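Local coordinates for protein GCN5-related N-acetyltransferase (Kribbella flavida, PDB 4H89) that probably transfers an acyl group, most likely acetyl from acetyl-CoA, to an acceptor not yet identified, as a member of the GCN5-related N-acetyltransferase superfamily, at residues P20-L23 against P24-R27; A108-Q111 against D112-W116; K139-Q142 against S143-F146. All blocks are in the same frame, centred on the assembly; numbering follows the deposited sequence.

Contact 1: residues P20-L23 against P24-R27; sequences PAIL and PFFR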
loop_
_atom_site.group_PDB
_atom_site.type_symbol
_atom_site.label_atom_id
_atom_site.label_comp_id
_atom_site.label_asym_id
_atom_site.label_seq_id
_atom_site.Cartn_x
_atom_site.Cartn_y
_atom_site.Cartn_z
ATOM N N PRO A 20 16.434 -20.015 0.611
ATOM C CA PRO A 20 15.789 -21.256 0.196
ATOM C C PRO A 20 14.866 -21.883 1.187
ATOM O O PRO A 20 13.934 -22.545 0.784
ATOM C CB PRO A 20 16.984 -22.175 -0.154
ATOM C CG PRO A 20 18.059 -21.223 -0.537
ATOM C CD PRO A 20 17.889 -20.090 0.419
ATOM N N ALA A 21 15.077 -21.653 2.483
ATOM C CA ALA A 21 14.180 -22.156 3.511
ATOM C C ALA A 21 12.949 -21.299 3.653
ATOM O O ALA A 21 11.889 -21.777 4.056
ATOM C CB ALA A 21 14.923 -22.221 4.835
ATOM N N ILE A 22 13.037 -20.017 3.309
ATOM C CA ILE A 22 11.907 -19.079 3.398
ATOM C C ILE A 22 10.946 -19.194 2.226
ATOM O O ILE A 22 9.724 -19.102 2.377
ATOM C CB ILE A 22 12.435 -17.618 3.510
ATOM C CG1 ILE A 22 13.309 -17.480 4.753
ATOM C CG2 ILE A 22 11.261 -16.619 3.528
ATOM C CD1 ILE A 22 14.109 -16.208 4.772
ATOM N N LEU A 23 11.485 -19.411 1.039
ATOM C CA LEU A 23 10.708 -19.520 -0.215
ATOM C C LEU A 23 9.476 -20.434 -0.102
ATOM O O LEU A 23 8.397 -20.022 -0.485
ATOM C CB LEU A 23 11.645 -19.919 -1.376
ATOM C CG LEU A 23 10.957 -20.219 -2.708
ATOM C CD1 LEU A 23 10.254 -19.011 -3.283
ATOM C CD2 LEU A 23 12.003 -20.725 -3.699
ATOM N N PRO A 24 9.629 -21.657 0.436
ATOM C CA PRO A 24 8.410 -22.477 0.555
ATOM C C PRO A 24 7.338 -21.891 1.425
ATOM O O PRO A 24 6.158 -22.194 1.202
ATOM C CB PRO A 24 8.914 -23.838 1.066
ATOM C CG PRO A 24 10.365 -23.692 1.355
ATOM C CD PRO A 24 10.852 -22.382 0.824
ATOM N N PHE A 25 7.687 -21.073 2.427
ATOM C CA PHE A 25 6.637 -20.417 3.224
ATOM C C PHE A 25 5.812 -19.504 2.390
ATOM O O PHE A 25 4.609 -19.438 2.530
ATOM C CB PHE A 25 7.179 -19.521 4.357
ATOM C CG PHE A 25 8.165 -20.162 5.275
ATOM C CD1 PHE A 25 8.255 -21.530 5.395
ATOM C CD2 PHE A 25 9.010 -19.339 6.036
ATOM C CE1 PHE A 25 9.184 -22.105 6.227
ATOM C CE2 PHE A 25 9.964 -19.913 6.856
ATOM C CZ PHE A 25 10.028 -21.298 6.972
ATOM N N PHE A 26 6.501 -18.714 1.571
ATOM C CA PHE A 26 5.849 -17.807 0.657
ATOM C C PHE A 26 4.893 -18.557 -0.244
ATOM O O PHE A 26 3.728 -18.185 -0.419
ATOM C CB PHE A 26 6.881 -16.965 -0.121
ATOM C CG PHE A 26 6.258 -16.120 -1.167
ATOM C CD1 PHE A 26 5.585 -14.960 -0.827
ATOM C CD2 PHE A 26 6.276 -16.473 -2.482
ATOM C CE1 PHE A 26 4.994 -14.168 -1.782
ATOM C CE2 PHE A 26 5.635 -15.691 -3.442
ATOM C CZ PHE A 26 5.008 -14.539 -3.094
ATOM N N ARG A 27 5.393 -19.609 -0.882
ATOM C CA ARG A 27 4.543 -20.428 -1.748
ATOM C C ARG A 27 3.322 -20.994 -1.025
ATOM O O ARG A 27 2.220 -20.962 -1.610
ATOM C CB ARG A 27 5.343 -21.523 -2.427
ATOM C CG ARG A 27 6.430 -21.025 -3.345
ATOM C CD ARG A 27 5.933 -20.169 -4.498
ATOM N NE ARG A 27 7.040 -19.818 -5.362
ATOM C CZ ARG A 27 7.007 -18.838 -6.247
ATOM N NH1 ARG A 27 5.970 -18.051 -6.382
ATOM N NH2 ARG A 27 8.077 -18.580 -6.969
#
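Ile22 and Phe25 meet one turn apart in a proline-kinked alpha-helix, helix 19-32, the first helix of the GNAT fold. With its CG anti to the carbonyl carbon (chi1 -52°), Phe25 swings its ring back over the preceding turn. Ile22 CA sits over one face in a CH-pi contact, 4.2 Å from the ring centroid of Phe25, and Ala21 O lies above that face too, offset toward the rim. The methyl Ile22 CG2 touches Phe25 CD2 more loosely at 4.3 Å. Pro24, lacking an N-H, breaks the regular bonding: its ring wedges against the previous turn, with CD 3.1 Å from Pro20 O. Leu23 CB is tight against CD of Pro24 at 3.4 Å. Ile22 O takes a weak i to i+3 bond from Phe25 N at 2.8 Å and a long, weak i to i+4 bond from Phe26 N at 3.3 Å. Past the kink, the first i to i+4 bond of full strength is Arg27 N to Leu23 O, nearly straight at 171°. Beyond the helix, Ile22 and Phe25 pack on strand 72-80, Phe25 and Phe26 reach Met95 of strand 89-96, and the Phe26 ring makes an edge-to-face pair with Tyr38. The Arg27 guanidinium is claimed by a salt bridge to Asp44 and by Leu42 O. Its chain, bent at chi2 (-60°), passes obliquely by Leu23, whose CD1 lies 3.9 Å from Arg27 NE.

Contact 2: residues A108-Q111 against D112-W116; sequences ALCQ and DMIDW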
loop_
_atom_site.group_PDB
_atom_site.type_symbol
_atom_site.label_atom_id
_atom_site.label_comp_id
_atom_site.label_asym_id
_atom_site.label_seq_id
_atom_site.Cartn_x
_atom_site.Cartn_y
_atom_site.Cartn_z
ATOM N N ALA A 108 7.369 -13.946 18.604
ATOM C CA ALA A 108 8.754 -13.616 18.701
ATOM C C ALA A 108 9.173 -12.705 17.559
ATOM O O ALA A 108 9.904 -11.723 17.757
ATOM C CB ALA A 108 9.582 -14.876 18.709
ATOM N N LEU A 109 8.762 -13.037 16.343
ATOM C CA LEU A 109 9.121 -12.206 15.186
ATOM C C LEU A 109 8.549 -10.804 15.340
ATOM O O LEU A 109 9.241 -9.829 15.015
ATOM C CB LEU A 109 8.631 -12.866 13.897
ATOM C CG LEU A 109 9.335 -14.104 13.399
ATOM C CD1 LEU A 109 8.479 -14.763 12.321
ATOM C CD2 LEU A 109 10.698 -13.729 12.867
ATOM N N CYS A 110 7.303 -10.687 15.758
ATOM C CA CYS A 110 6.704 -9.364 15.848
ATOM C C CYS A 110 7.274 -8.560 17.004
ATOM O O CYS A 110 7.478 -7.361 16.851
ATOM C CB CYS A 110 5.188 -9.483 15.959
ATOM S SG CYS A 110 4.325 -7.893 15.781
ATOM N N GLN A 111 7.511 -9.179 18.145
ATOM C CA GLN A 111 8.140 -8.443 19.232
ATOM C C GLN A 111 9.517 -7.926 18.824
ATOM O O GLN A 111 9.891 -6.800 19.118
ATOM C CB GLN A 111 8.250 -9.290 20.488
ATOM C CG GLN A 111 8.798 -8.519 21.684
ATOM C CD GLN A 111 7.877 -7.371 22.086
ATOM O OE1 GLN A 111 6.714 -7.602 22.319
ATOM N NE2 GLN A 111 8.362 -6.139 22.027
ATOM N N ASP A 112 10.288 -8.771 18.162
ATOM C CA ASP A 112 11.598 -8.366 17.671
ATOM C C ASP A 112 11.462 -7.177 16.700
ATOM O O ASP A 112 12.255 -6.240 16.735
ATOM C CB ASP A 112 12.323 -9.539 16.998
ATOM C CG ASP A 112 13.644 -9.112 16.418
ATOM O OD1 ASP A 112 14.656 -9.066 17.163
ATOM O OD2 ASP A 112 13.623 -8.801 15.218
HETATM N N MSE A 113 10.457 -7.221 15.838
HETATM C CA MSE A 113 10.199 -6.128 14.901
HETATM C C MSE A 113 9.827 -4.827 15.642
HETATM O O MSE A 113 10.333 -3.746 15.280
HETATM C CB MSE A 113 9.100 -6.583 13.921
HETATM C CG MSE A 113 8.724 -5.561 12.854
HETATM SE SE MSE A 113 7.412 -4.296 13.409
HETATM C CE MSE A 113 8.002 -2.933 12.331
ATOM N N ILE A 114 9.017 -4.925 16.675
ATOM C CA ILE A 114 8.638 -3.743 17.449
ATOM C C ILE A 114 9.871 -3.165 18.119
ATOM O O ILE A 114 10.050 -1.932 18.124
ATOM C CB ILE A 114 7.590 -4.142 18.539
ATOM C CG1 ILE A 114 6.249 -4.452 17.894
ATOM C CG2 ILE A 114 7.435 -3.045 19.605
ATOM C CD1 ILE A 114 5.250 -5.196 18.769
ATOM N N ASP A 115 10.719 -4.014 18.671
ATOM C CA ASP A 115 11.956 -3.548 19.327
ATOM C C ASP A 115 12.872 -2.856 18.316
ATOM O O ASP A 115 13.432 -1.759 18.582
ATOM C CB ASP A 115 12.699 -4.678 20.024
ATOM C CG ASP A 115 11.917 -5.316 21.174
ATOM O OD1 ASP A 115 10.875 -4.787 21.579
ATOM O OD2 ASP A 115 12.362 -6.385 21.617
ATOM N N TRP A 116 12.986 -3.432 17.131
ATOM C CA TRP A 116 13.773 -2.833 16.063
ATOM C C TRP A 116 13.220 -1.475 15.677
ATOM O O TRP A 116 13.972 -0.515 15.543
ATOM C CB TRP A 116 13.786 -3.785 14.842
ATOM C CG TRP A 116 14.309 -3.176 13.570
ATOM C CD1 TRP A 116 15.619 -3.097 13.192
ATOM C CD2 TRP A 116 13.545 -2.554 12.541
ATOM N NE1 TRP A 116 15.716 -2.472 11.973
ATOM C CE2 TRP A 116 14.468 -2.098 11.559
ATOM C CE3 TRP A 116 12.186 -2.327 12.338
ATOM C CZ2 TRP A 116 14.059 -1.489 10.365
ATOM C CZ3 TRP A 116 11.765 -1.666 11.169
ATOM C CH2 TRP A 116 12.706 -1.266 10.198
HETATM O O HOH W 1 11.687 -9.805 13.505
#
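The amide of Gln111 and the carboxylate of Asp115, one turn apart, are turned 43° against each other. Asp115 OD1 lies almost in the amide plane of Gln111, but is itself approached from above the carboxylate plane, 36° out of it. The bond from Gln111 NE2 to Asp115 OD1 is 2.9 Å long. A bend at chi2 (63°) folds the Gln111 chain round to this acceptor, past Ile114 CG2, which stands 4.0 Å from Gln111 NE2. Losing the amide to an alanine here would probably leave Asp115 OD1 without this donor and set its carboxylate freer to turn. The indole of Trp116 has the carbonyl oxygen Met113 O in plane at its edge, while its ring meets Phe122. On another side of the helix, a water donates to Leu109 O at 2.9 Å and to Asp112 OD2 at 2.8 Å, bridging backbone and side chain; that same carboxylate oxygen also takes a salt bridge from Arg61. Facing the sheet, Leu109 reaches Phe94, and Met113, a selenomethionine, packs on Ala90 and Ala92. Cys110 SG touches Ile114 CD1 at 4.1 Å. Regular i to i+4 backbone bonds, such as Ile114 N to Cys110 O at 2.9 Å, run through these turns of helix 105-119, the connecting helix of a beta-alpha-beta unit between parallel strands 89-96 and 124-131 of the GNAT sheet.

Contact 3: residues K139-Q142 against S143-F146; sequences KLWQ and SLGF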
loop_
_atom_site.group_PDB
_atom_site.type_symbol
_atom_site.label_atom_id
_atom_site.label_comp_id
_atom_site.label_asym_id
_atom_site.label_seq_id
_atom_site.Cartn_x
_atom_site.Cartn_y
_atom_site.Cartn_z
ATOM N N LYS A 139 -5.634 -11.302 16.770
ATOM C CA LYS A 139 -5.554 -11.355 18.213
ATOM C C LYS A 139 -4.119 -11.255 18.705
ATOM O O LYS A 139 -3.863 -10.649 19.736
ATOM C CB LYS A 139 -6.267 -12.603 18.742
ATOM C CG LYS A 139 -7.780 -12.478 18.504
ATOM C CD LYS A 139 -8.504 -13.682 19.055
ATOM C CE LYS A 139 -9.993 -13.641 18.728
ATOM N NZ LYS A 139 -10.636 -12.365 19.174
ATOM N N LEU A 140 -3.180 -11.857 17.988
ATOM C CA LEU A 140 -1.780 -11.775 18.365
ATOM C C LEU A 140 -1.313 -10.325 18.261
ATOM O O LEU A 140 -0.725 -9.799 19.191
ATOM C CB LEU A 140 -0.920 -12.677 17.452
ATOM C CG LEU A 140 0.608 -12.524 17.588
ATOM C CD1 LEU A 140 1.057 -12.860 18.985
ATOM C CD2 LEU A 140 1.344 -13.377 16.562
ATOM N N TRP A 141 -1.654 -9.659 17.165
ATOM C CA TRP A 141 -1.235 -8.276 17.005
ATOM C C TRP A 141 -1.884 -7.394 18.083
ATOM O O TRP A 141 -1.222 -6.516 18.639
ATOM C CB TRP A 141 -1.567 -7.730 15.633
ATOM C CG TRP A 141 -1.110 -8.464 14.453
ATOM C CD1 TRP A 141 -1.758 -8.493 13.204
ATOM C CD2 TRP A 141 0.010 -9.263 14.325
ATOM N NE1 TRP A 141 -1.084 -9.237 12.346
ATOM C CE2 TRP A 141 0.029 -9.720 12.980
ATOM C CE3 TRP A 141 1.033 -9.635 15.165
ATOM C CZ2 TRP A 141 0.993 -10.574 12.494
ATOM C CZ3 TRP A 141 1.982 -10.502 14.697
ATOM C CH2 TRP A 141 1.984 -10.954 13.363
ATOM N N GLN A 142 -3.163 -7.606 18.377
ATOM C CA GLN A 142 -3.810 -6.880 19.481
ATOM C C GLN A 142 -3.066 -7.101 20.794
ATOM O O GLN A 142 -2.905 -6.156 21.585
ATOM C CB GLN A 142 -5.289 -7.269 19.595
ATOM C CG GLN A 142 -6.108 -6.707 18.445
ATOM C CD GLN A 142 -7.525 -7.205 18.423
ATOM O OE1 GLN A 142 -7.784 -8.386 18.696
ATOM N NE2 GLN A 142 -8.437 -6.348 18.030
ATOM N N SER A 143 -2.644 -8.336 21.056
ATOM C CA SER A 143 -1.923 -8.642 22.295
ATOM C C SER A 143 -0.573 -7.932 22.387
ATOM O O SER A 143 -0.035 -7.773 23.483
ATOM C CB SER A 143 -1.732 -10.151 22.476
ATOM O OG SER A 143 -0.654 -10.668 21.711
ATOM N N LEU A 144 -0.069 -7.479 21.236
ATOM C CA LEU A 144 1.197 -6.771 21.136
ATOM C C LEU A 144 0.994 -5.296 20.940
ATOM O O LEU A 144 1.930 -4.596 20.580
ATOM C CB LEU A 144 2.044 -7.351 20.017
ATOM C CG LEU A 144 2.547 -8.765 20.312
ATOM C CD1 LEU A 144 3.160 -9.339 19.045
ATOM C CD2 LEU A 144 3.497 -8.792 21.491
ATOM N N GLY A 145 -0.226 -4.810 21.140
ATOM C CA GLY A 145 -0.484 -3.386 21.182
ATOM C C GLY A 145 -1.090 -2.752 19.953
ATOM O O GLY A 145 -1.349 -1.561 19.952
ATOM N N PHE A 146 -1.314 -3.516 18.897
ATOM C CA PHE A 146 -1.939 -2.977 17.691
ATOM C C PHE A 146 -3.434 -2.882 17.859
ATOM O O PHE A 146 -4.033 -3.695 18.541
ATOM C CB PHE A 146 -1.649 -3.868 16.475
ATOM C CG PHE A 146 -0.240 -3.806 15.970
ATOM C CD1 PHE A 146 0.739 -4.570 16.556
ATOM C CD2 PHE A 146 0.064 -3.074 14.851
ATOM C CE1 PHE A 146 2.037 -4.483 16.118
ATOM C CE2 PHE A 146 1.372 -2.982 14.410
ATOM C CZ PHE A 146 2.345 -3.722 15.007
HETATM O O HOH W 2 -5.233 -3.647 20.892
#
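Trp141 O is gripped by two backbone donors arriving from opposite faces of its carbonyl plane: Phe146 N at 3.0 Å and Leu144 N, also at 3.0 Å. The bond from Phe146 N is one of the pair that defines a Schellman motif ending helix 135-143; its companion is Gly145 N to Gln142 O, 3.0 Å. Gly145, at the C-prime position, has positive phi (102°), and a CB here would be jammed against the carbonyl oxygen of Leu144. The reversal brings Phe146 back beside Trp141. Trp141 CB and Phe146 CB meet at 4.0 Å, and the indole turns its edge toward the phenyl face, with the planes of its five-membered ring and of Phe146 at 57°. Trp141 O, in turn, lies in plane at the edge of the Phe146 ring. Both aromatics also pair with Phe127, Phe146 by stacking and Trp141 edge-to-face. On another side of the turn, Leu140 and Leu144 lie side by side, pointing the same way, their CD1 methyls 4.1 Å apart. Ser143 takes the conformation with OG between its backbone N and carbonyl carbon (chi1 80°), which turns the hydroxyl back to donate to Leu140 O in the carbonyl plane, on a lone pair, at 2.7 Å. A water donates to Phe146 O at 2.6 Å and only weakly to Gln142 O. Trp141 O and Gln142 O are thus satisfied by N-H groups of the turn, the Ser143 hydroxyl supplements a weak Leu144 N bond at Leu140 O, and water serves mainly Phe146 O as the chain leaves for strand 147-155.

How the contacts relate
The three contacts follow one another along the chain, each marking a different helix laid on the mixed GNAT sheet: contact 1 helix 19-32, contact 2 helix 105-119, contact 3 the C-terminal end of helix 135-143. Contacts 1 and 3 lie on opposite sides of the chain's centre, their centres about 25 Å apart. Contact 1 does not touch contact 2, whose centre is about 20 Å away. Contacts 2 and 3, centres about 12 Å apart, do: Cys110 CB lies 3.6 Å from Trp141 CZ3. Helices 105-119 and 135-143 thus pack directly on each other, while contact 1 is related to both through strand 89-96, which touches Phe25, Met113 and, through Phe94, Trp141.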